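Local coordinates for protein putative fructose-aminoacid-6-phosphate deglycase (Bacillus subtilis, PDB 3EUA) that catalyses the conversion of a range of fructosamine 6-phosphates to glucose 6-phosphate and a free amino acid, at residues S43-D48 and D253-L258; V140-V145 and G292-L297; G206-Y211 and S224-A229. All blocks are in the same frame, centred on the assembly; numbering follows the deposited sequence.

Contact 1: S43-D48 and D253-L258; sequences SKYVFD and DETRPL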
loop_
_atom_site.group_PDB
_atom_site.type_symbol
_atom_site.label_atom_id
_atom_site.label_comp_id
_atom_site.label_asym_id
_atom_site.label_seq_id
_atom_site.Cartn_x
_atom_site.Cartn_y
_atom_site.Cartn_z
ATOM N N SER A 43 10.082 -3.896 -7.995
ATOM C CA SER A 43 9.818 -5.079 -8.833
ATOM C C SER A 43 8.351 -5.174 -9.241
ATOM O O SER A 43 8.046 -5.711 -10.316
ATOM C CB SER A 43 10.280 -6.335 -8.124
ATOM O OG SER A 43 11.709 -6.348 -8.070
ATOM N N LYS A 44 7.434 -4.746 -8.352
ATOM C CA LYS A 44 6.000 -4.709 -8.685
ATOM C C LYS A 44 5.810 -3.664 -9.788
ATOM O O LYS A 44 5.095 -3.912 -10.786
ATOM C CB LYS A 44 5.146 -4.474 -7.417
ATOM C CG LYS A 44 3.654 -4.165 -7.598
ATOM C CD LYS A 44 2.890 -5.102 -8.488
ATOM C CE LYS A 44 1.406 -4.694 -8.594
ATOM N NZ LYS A 44 0.669 -5.411 -9.678
ATOM N N TYR A 45 6.478 -2.526 -9.675
ATOM C CA TYR A 45 6.398 -1.502 -10.701
ATOM C C TYR A 45 6.914 -2.039 -12.045
ATOM O O TYR A 45 6.270 -1.840 -13.063
ATOM C CB TYR A 45 7.183 -0.279 -10.291
ATOM C CG TYR A 45 7.003 0.876 -11.192
ATOM C CD1 TYR A 45 5.991 1.808 -10.961
ATOM C CD2 TYR A 45 7.857 1.083 -12.254
ATOM C CE1 TYR A 45 5.838 2.915 -11.796
ATOM C CE2 TYR A 45 7.724 2.156 -13.065
ATOM C CZ TYR A 45 6.706 3.073 -12.844
ATOM O OH TYR A 45 6.577 4.159 -13.698
ATOM N N VAL A 46 8.061 -2.750 -12.023
ATOM C CA VAL A 46 8.622 -3.370 -13.223
ATOM C C VAL A 46 7.604 -4.307 -13.857
ATOM O O VAL A 46 7.303 -4.205 -15.046
ATOM C CB VAL A 46 9.969 -4.121 -12.927
ATOM C CG1 VAL A 46 10.441 -4.950 -14.122
ATOM C CG2 VAL A 46 11.070 -3.123 -12.532
ATOM N N PHE A 47 7.055 -5.224 -13.078
ATOM C CA PHE A 47 6.033 -6.120 -13.611
ATOM C C PHE A 47 4.850 -5.377 -14.202
ATOM O O PHE A 47 4.351 -5.764 -15.261
ATOM C CB PHE A 47 5.535 -7.135 -12.561
ATOM C CG PHE A 47 6.181 -8.456 -12.677
ATOM C CD1 PHE A 47 7.436 -8.687 -12.157
ATOM C CD2 PHE A 47 5.546 -9.480 -13.379
ATOM C CE1 PHE A 47 8.048 -9.929 -12.305
ATOM C CE2 PHE A 47 6.156 -10.711 -13.514
ATOM C CZ PHE A 47 7.414 -10.925 -12.990
ATOM N N ASP A 48 4.390 -4.323 -13.538
ATOM C CA ASP A 48 3.254 -3.544 -14.071
ATOM C C ASP A 48 3.544 -2.907 -15.419
ATOM O O ASP A 48 2.673 -2.855 -16.269
ATOM C CB ASP A 48 2.764 -2.473 -13.071
ATOM C CG ASP A 48 1.995 -3.067 -11.902
ATOM O OD1 ASP A 48 1.583 -4.257 -11.957
ATOM O OD2 ASP A 48 1.782 -2.335 -10.919
ATOM N N ASP A 253 11.317 7.478 -13.003
ATOM C CA ASP A 253 10.297 6.651 -13.646
ATOM C C ASP A 253 9.180 7.548 -14.206
ATOM O O ASP A 253 9.222 8.795 -14.126
ATOM C CB ASP A 253 9.799 5.456 -12.755
ATOM C CG ASP A 253 8.937 5.857 -11.531
ATOM O OD1 ASP A 253 8.273 6.927 -11.522
ATOM O OD2 ASP A 253 8.910 5.056 -10.553
ATOM N N GLU A 254 8.192 6.892 -14.788
ATOM C CA GLU A 254 7.080 7.559 -15.403
ATOM C C GLU A 254 6.250 8.410 -14.453
ATOM O O GLU A 254 5.540 9.274 -14.917
ATOM C CB GLU A 254 6.141 6.530 -16.069
ATOM C CG GLU A 254 6.665 5.732 -17.271
ATOM C CD GLU A 254 7.692 4.654 -16.950
ATOM O OE1 GLU A 254 8.033 4.469 -15.762
ATOM O OE2 GLU A 254 8.155 3.988 -17.907
ATOM N N THR A 255 6.338 8.158 -13.142
ATOM C CA THR A 255 5.560 8.863 -12.142
ATOM C C THR A 255 6.255 10.083 -11.567
ATOM O O THR A 255 5.680 10.757 -10.722
ATOM C CB THR A 255 5.134 7.908 -10.985
ATOM O OG1 THR A 255 6.221 7.676 -10.073
ATOM C CG2 THR A 255 4.626 6.580 -11.530
ATOM N N ARG A 256 7.453 10.406 -12.041
ATOM C CA ARG A 256 8.154 11.586 -11.566
ATOM C C ARG A 256 7.268 12.870 -11.563
ATOM O O ARG A 256 7.393 13.689 -10.642
ATOM C CB ARG A 256 9.402 11.817 -12.388
ATOM C CG ARG A 256 10.199 13.027 -11.956
ATOM C CD ARG A 256 11.289 13.263 -12.924
ATOM N NE ARG A 256 11.976 14.500 -12.612
ATOM C CZ ARG A 256 12.941 14.627 -11.716
ATOM N NH1 ARG A 256 13.410 13.583 -11.017
ATOM N NH2 ARG A 256 13.478 15.824 -11.555
ATOM N N PRO A 257 6.394 13.076 -12.591
ATOM C CA PRO A 257 5.526 14.263 -12.491
ATOM C C PRO A 257 4.731 14.368 -11.181
ATOM O O PRO A 257 4.457 15.487 -10.727
ATOM C CB PRO A 257 4.572 14.086 -13.668
ATOM C CG PRO A 257 5.374 13.279 -14.674
ATOM C CD PRO A 257 6.148 12.334 -13.852
ATOM N N LEU A 258 4.337 13.227 -10.599
ATOM C CA LEU A 258 3.617 13.236 -9.318
ATOM C C LEU A 258 4.506 13.830 -8.235
ATOM O O LEU A 258 4.043 14.645 -7.448
ATOM C CB LEU A 258 3.188 11.820 -8.874
ATOM C CG LEU A 258 1.995 11.128 -9.553
ATOM C CD1 LEU A 258 2.129 11.079 -11.086
ATOM C CD2 LEU A 258 1.753 9.711 -8.912
#
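Tyr45 makes the whole reach from helix 41-50 to Asp253, Glu254 and Thr255, and its phenol supplies both the polar and the apolar side of the contact. One residue earlier, Lys44 faces elsewhere: its NZ lies 2.7 Å from Asp48 OD1, one turn on, in a salt bridge to the syn lone pair of that oxygen. Tyr45 then projects from the helix with CG anti to its own backbone N (chi1 -172°), which carries OH to the turn before helix 256-269. There OH donates to Glu254 OE1 over 2.5 Å, approaching that carboxylate from above its plane, while OE1 lies in the plane of the phenol at its edge. Asp253 serves differently. Its carboxylate plane is inclined only 15° to the ring, with OD2 over one face near the rim, 3.7 Å from Tyr45 CZ. Thr255 brings CG2 to the ring edge, 3.9 Å from Tyr45 CE1. A tyrosine suits this place because its flat ring packs while its hydroxyl meets an acid. Asp253 caps the type I turn that leads into helix 256-269: its OD1 accepts from Thr255 N at 2.8 Å and Thr255 OG1 at 2.6 Å, which helps fix the carboxylate's orientation. At the end of the segment, Asp48 also pairs through OD2 with Arg67 of the second subunit, and Lys44 with that subunit's Asp57. Helix 41-50 packs on strands 27-32 and 55-60 through Phe47 and on helix 137-153 through Ser43 and Val46; from it Tyr45 bridges to the start of helix 256-269.

Contact 2: V140-V145 and G292-L297; sequences VLYQIV and GYLAPL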
loop_
_atom_site.group_PDB
_atom_site.type_symbol
_atom_site.label_atom_id
_atom_site.label_comp_id
_atom_site.label_asym_id
_atom_site.label_seq_id
_atom_site.Cartn_x
_atom_site.Cartn_y
_atom_site.Cartn_z
ATOM N N VAL A 140 20.087 -8.683 -6.632
ATOM C CA VAL A 140 19.694 -10.082 -6.830
ATOM C C VAL A 140 18.221 -10.175 -7.173
ATOM O O VAL A 140 17.837 -10.969 -8.000
ATOM C CB VAL A 140 20.047 -10.944 -5.565
ATOM C CG1 VAL A 140 19.340 -12.292 -5.565
ATOM C CG2 VAL A 140 21.596 -11.120 -5.427
ATOM N N LEU A 141 17.408 -9.346 -6.534
ATOM C CA LEU A 141 15.968 -9.332 -6.800
ATOM C C LEU A 141 15.709 -8.977 -8.262
ATOM O O LEU A 141 14.892 -9.623 -8.934
ATOM C CB LEU A 141 15.254 -8.355 -5.866
ATOM C CG LEU A 141 13.738 -8.167 -6.062
ATOM C CD1 LEU A 141 13.051 -9.497 -6.276
ATOM C CD2 LEU A 141 13.157 -7.425 -4.840
ATOM N N TYR A 142 16.379 -7.956 -8.758
ATOM C CA TYR A 142 16.240 -7.606 -10.167
ATOM C C TYR A 142 16.800 -8.682 -11.129
ATOM O O TYR A 142 16.277 -8.873 -12.224
ATOM C CB TYR A 142 16.831 -6.222 -10.493
ATOM C CG TYR A 142 15.926 -5.028 -10.261
ATOM C CD1 TYR A 142 14.535 -5.162 -10.080
ATOM C CD2 TYR A 142 16.416 -3.741 -10.486
ATOM C CE1 TYR A 142 13.705 -4.040 -9.959
ATOM C CE2 TYR A 142 15.584 -2.593 -10.372
ATOM C CZ TYR A 142 14.246 -2.761 -10.094
ATOM O OH TYR A 142 13.439 -1.674 -9.996
ATOM N N GLN A 143 17.866 -9.374 -10.759
ATOM C CA GLN A 143 18.342 -10.480 -11.598
ATOM C C GLN A 143 17.200 -11.497 -11.788
ATOM O O GLN A 143 16.917 -11.964 -12.916
ATOM C CB GLN A 143 19.556 -11.163 -10.963
ATOM C CG GLN A 143 20.819 -10.315 -10.820
ATOM C CD GLN A 143 21.921 -11.044 -10.062
ATOM O OE1 GLN A 143 22.080 -12.247 -10.209
ATOM N NE2 GLN A 143 22.705 -10.311 -9.271
ATOM N N ILE A 144 16.528 -11.821 -10.682
ATOM C CA ILE A 144 15.394 -12.744 -10.698
ATOM C C ILE A 144 14.217 -12.195 -11.518
ATOM O O ILE A 144 13.642 -12.888 -12.380
ATOM C CB ILE A 144 14.877 -13.031 -9.263
ATOM C CG1 ILE A 144 15.990 -13.683 -8.408
ATOM C CG2 ILE A 144 13.642 -13.930 -9.322
ATOM C CD1 ILE A 144 15.679 -13.900 -6.882
ATOM N N VAL A 145 13.845 -10.948 -11.227
ATOM C CA VAL A 145 12.691 -10.300 -11.863
ATOM C C VAL A 145 12.875 -10.115 -13.374
ATOM O O VAL A 145 12.044 -10.583 -14.155
ATOM C CB VAL A 145 12.358 -8.971 -11.148
ATOM C CG1 VAL A 145 11.372 -8.100 -11.917
ATOM C CG2 VAL A 145 11.830 -9.299 -9.764
ATOM N N GLY A 292 14.670 4.428 -14.867
ATOM C CA GLY A 292 13.556 4.603 -13.935
ATOM C C GLY A 292 13.438 3.460 -12.956
ATOM O O GLY A 292 13.014 3.658 -11.794
ATOM N N TYR A 293 13.842 2.265 -13.397
ATOM C CA TYR A 293 13.789 1.100 -12.535
ATOM C C TYR A 293 14.958 1.048 -11.568
ATOM O O TYR A 293 14.819 0.493 -10.469
ATOM C CB TYR A 293 13.761 -0.200 -13.357
ATOM C CG TYR A 293 12.670 -0.296 -14.422
ATOM C CD1 TYR A 293 11.373 0.133 -14.164
ATOM C CD2 TYR A 293 12.900 -0.954 -15.632
ATOM C CE1 TYR A 293 10.374 0.017 -15.109
ATOM C CE2 TYR A 293 11.880 -1.071 -16.611
ATOM C CZ TYR A 293 10.615 -0.588 -16.314
ATOM O OH TYR A 293 9.545 -0.682 -17.175
ATOM N N LEU A 294 16.086 1.651 -11.939
ATOM C CA LEU A 294 17.306 1.639 -11.103
ATOM C C LEU A 294 17.468 2.823 -10.147
ATOM O O LEU A 294 18.145 2.703 -9.116
ATOM C CB LEU A 294 18.556 1.542 -12.005
ATOM C CG LEU A 294 18.670 0.218 -12.790
ATOM C CD1 LEU A 294 19.745 0.310 -13.888
ATOM C CD2 LEU A 294 18.895 -1.003 -11.861
ATOM N N ALA A 295 16.840 3.942 -10.457
ATOM C CA ALA A 295 16.955 5.138 -9.595
ATOM C C ALA A 295 16.598 4.885 -8.138
ATOM O O ALA A 295 17.261 5.455 -7.254
ATOM C CB ALA A 295 16.131 6.293 -10.116
ATOM N N PRO A 296 15.546 4.076 -7.875
ATOM C CA PRO A 296 15.233 3.859 -6.446
ATOM C C PRO A 296 16.368 3.232 -5.619
ATOM O O PRO A 296 16.465 3.476 -4.393
ATOM C CB PRO A 296 14.032 2.914 -6.465
ATOM C CG PRO A 296 13.606 2.727 -7.852
ATOM C CD PRO A 296 14.589 3.404 -8.776
ATOM N N LEU A 297 17.172 2.381 -6.261
ATOM C CA LEU A 297 18.334 1.753 -5.590
ATOM C C LEU A 297 19.331 2.812 -5.173
ATOM O O LEU A 297 19.865 2.780 -4.055
ATOM C CB LEU A 297 19.030 0.729 -6.458
ATOM C CG LEU A 297 18.321 -0.597 -6.634
ATOM C CD1 LEU A 297 16.848 -0.452 -7.079
ATOM C CD2 LEU A 297 19.094 -1.424 -7.634
#
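Tyr142 spans the gap between two nearly antiparallel helices (159° between their directions), whose axes, over these turns, come no closer than 12.4 Å, a distance that suits a large aromatic residue. Its OH donates to the backbone Tyr293 O over 2.6 Å. That oxygen lies in the ring plane at the edge, while the hydroxyl stands tilted from the carbonyl plane. Beside this bond the ring finds leucine: Tyr142 CD2 is 3.9 Å from Leu294 CD2, and Tyr142 CE2 is 4.1 Å from Leu297 CD1. Tyr293 CB adds a further apolar touch, 4.2 Å from Tyr142 CZ.

Helix 288-313 is kinked here: Leu297 N, the usual i+4 donor to Tyr293 O, makes a weak bond to Leu294 O instead, which probably leaves Tyr293 O available to the phenol; Pro296, lacking an N-H, fits the same irregular turn. Tyr293 turns its own ring away and bonds through its hydroxyl to Glu50 OE2, while Phe146 meets the Tyr142 ring edge-to-face.

Helix 137-153 rests on strand 103-108 through Val140, Leu141 and Ile144, helix 41-50 touches both tyrosines, and helix 158-190 packs against Leu294 and Leu297.

Contact 3: G206-Y211 and S224-A229; sequences GVAYSY and SHAIHA
Apolar packing joins Ala226 to Ala208 and Tyr209, and the methyl of Ala226 is at its centre. CB of Ala226 points at the helix and presses on its backbone, 3.6 Å from Tyr209 CA and 3.7 Å from Ala208 C. The side chains add less: Ala208 CB lies 4.0 Å from Ala226 CB, and Tyr209 CB stands 4.2 Å from the same methyl. With Tyr209 CA only 5.0 Å from Ala226 CA, helix and strand are very close, and the methyl of alanine suits so short a separation. Tyr209 supplies only the root of its side chain to this packing; CG, anti to the backbone N (chi1 175°), takes the ring onward.

The two segments belong to the beta-alpha-beta unit made of strand 197-200, helix 205-220 and strand 226-228, in the second SIS domain of the chain. The contact is the packing of the crossover helix on the strand it leads into, an outermost strand of the parallel sheet within this chain.

Hydrogen bonds frame the packing: His225 and Ile227 pair through the backbone with Thr198, and Ala229 with Ala200, while the buried hydroxyl of Ser224 is satisfied by Ile196 O and Ser212 OG, tying the approach to the strand both to the sheet and to the helix.

Aromatic and interchain contacts lie beyond. CB of His225 and of Ile227 points away from the helix, with Ile227 CD1 above the centre of the imidazole of His225. That ring stacks on His225 of the second subunit, whose Glu231 OE1 is hydrogen-bonded to Tyr209 OH and whose Glu63 bonds to His228 NE2.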
loop_
_atom_site.group_PDB
_atom_site.type_symbol
_atom_site.label_atom_id
_atom_site.label_comp_id
_atom_site.label_asym_id
_atom_site.label_seq_id
_atom_site.Cartn_x
_atom_site.Cartn_y
_atom_site.Cartn_z
ATOM N N GLY A 206 8.484 2.373 -2.234
ATOM C CA GLY A 206 9.009 1.439 -1.209
ATOM C C GLY A 206 10.242 1.976 -0.484
ATOM O O GLY A 206 10.430 1.663 0.692
ATOM N N VAL A 207 11.042 2.821 -1.157
ATOM C CA VAL A 207 12.228 3.457 -0.552
ATOM C C VAL A 207 11.799 4.403 0.569
ATOM O O VAL A 207 12.403 4.403 1.655
ATOM C CB VAL A 207 13.114 4.199 -1.626
ATOM C CG1 VAL A 207 14.287 4.914 -1.010
ATOM C CG2 VAL A 207 13.574 3.204 -2.649
ATOM N N ALA A 208 10.756 5.201 0.298
ATOM C CA ALA A 208 10.169 6.099 1.269
ATOM C C ALA A 208 9.563 5.280 2.412
ATOM O O ALA A 208 9.775 5.564 3.612
ATOM C CB ALA A 208 9.071 6.921 0.616
ATOM N N TYR A 209 8.794 4.268 2.061
ATOM C CA TYR A 209 8.151 3.419 3.080
ATOM C C TYR A 209 9.191 2.817 4.017
ATOM O O TYR A 209 9.054 2.874 5.260
ATOM C CB TYR A 209 7.284 2.356 2.393
ATOM C CG TYR A 209 6.656 1.331 3.331
ATOM C CD1 TYR A 209 5.603 1.688 4.200
ATOM C CD2 TYR A 209 7.052 0.022 3.312
ATOM C CE1 TYR A 209 5.020 0.752 5.031
ATOM C CE2 TYR A 209 6.475 -0.929 4.166
ATOM C CZ TYR A 209 5.453 -0.560 5.005
ATOM O OH TYR A 209 4.892 -1.506 5.871
ATOM N N SER A 210 10.245 2.236 3.442
ATOM C CA SER A 210 11.301 1.625 4.255
ATOM C C SER A 210 11.956 2.673 5.135
ATOM O O SER A 210 12.233 2.456 6.309
ATOM C CB SER A 210 12.359 0.997 3.341
ATOM O OG SER A 210 13.208 0.184 4.127
ATOM N N TYR A 211 12.223 3.844 4.585
ATOM C CA TYR A 211 12.883 4.868 5.423
ATOM C C TYR A 211 12.002 5.206 6.590
ATOM O O TYR A 211 12.487 5.413 7.710
ATOM C CB TYR A 211 13.193 6.137 4.664
ATOM C CG TYR A 211 14.366 6.895 5.233
ATOM C CD1 TYR A 211 15.642 6.459 5.000
ATOM C CD2 TYR A 211 14.198 8.037 5.962
ATOM C CE1 TYR A 211 16.736 7.115 5.513
ATOM C CE2 TYR A 211 15.304 8.734 6.468
ATOM C CZ TYR A 211 16.567 8.258 6.220
ATOM O OH TYR A 211 17.669 8.894 6.713
ATOM N N SER A 224 7.013 8.612 11.736
ATOM C CA SER A 224 7.058 8.884 10.292
ATOM C C SER A 224 5.793 8.326 9.620
ATOM O O SER A 224 4.887 7.781 10.279
ATOM C CB SER A 224 8.353 8.358 9.652
ATOM O OG SER A 224 8.588 8.896 8.346
ATOM N N HIS A 225 5.733 8.525 8.316
ATOM C CA HIS A 225 4.615 8.110 7.455
ATOM C C HIS A 225 5.117 8.361 6.079
ATOM O O HIS A 225 5.607 9.454 5.817
ATOM C CB HIS A 225 3.433 9.051 7.651
ATOM C CG HIS A 225 2.180 8.658 6.926
ATOM N ND1 HIS A 225 0.971 9.272 7.186
ATOM C CD2 HIS A 225 1.911 7.655 6.051
ATOM C CE1 HIS A 225 0.031 8.715 6.432
ATOM N NE2 HIS A 225 0.576 7.730 5.734
ATOM N N ALA A 226 5.012 7.388 5.192
ATOM C CA ALA A 226 5.430 7.562 3.810
ATOM C C ALA A 226 4.191 7.911 3.005
ATOM O O ALA A 226 3.368 7.070 2.738
ATOM C CB ALA A 226 6.094 6.311 3.229
ATOM N N ILE A 227 4.110 9.153 2.583
ATOM C CA ILE A 227 2.973 9.618 1.796
ATOM C C ILE A 227 3.186 9.335 0.310
ATOM O O ILE A 227 4.201 9.657 -0.227
ATOM C CB ILE A 227 2.749 11.165 1.943
ATOM C CG1 ILE A 227 2.732 11.583 3.419
ATOM C CG2 ILE A 227 1.454 11.608 1.210
ATOM C CD1 ILE A 227 1.755 10.841 4.213
ATOM N N HIS A 228 2.209 8.762 -0.359
ATOM C CA HIS A 228 2.323 8.578 -1.791
ATOM C C HIS A 228 2.114 9.974 -2.433
ATOM O O HIS A 228 1.176 10.725 -2.090
ATOM C CB HIS A 228 1.346 7.525 -2.306
ATOM C CG HIS A 228 1.371 7.372 -3.793
ATOM N ND1 HIS A 228 0.677 8.216 -4.634
ATOM C CD2 HIS A 228 2.031 6.504 -4.592
ATOM C CE1 HIS A 228 0.901 7.863 -5.884
ATOM N NE2 HIS A 228 1.748 6.850 -5.888
ATOM N N ALA A 229 3.021 10.355 -3.321
ATOM C CA ALA A 229 2.992 11.700 -3.948
ATOM C C ALA A 229 1.698 12.082 -4.652
ATOM O O ALA A 229 1.366 13.270 -4.719
ATOM C CB ALA A 229 4.151 11.883 -4.877
#

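All three contacts are largely buried, but contacts 1 and 3 also touch the second subunit, whereas contact 2 meets only its own chain. Contacts 1 and 2 each join a segment from the first SIS domain to one from the second, each with a tyrosine hydroxyl as the bridge: it finds a carboxylate in contact 1 and a backbone carbonyl, among leucines, in contact 2. They also meet directly, Ser43 OG lying 3.4 Å from Leu141 CG. Contact 3 stays within the second SIS domain, nested in the loops closed by both others, and relies on alanine methyls against the helix backbone. It abuts contact 1 through Leu258 and His228, and contact 2 through Pro296 and Val207.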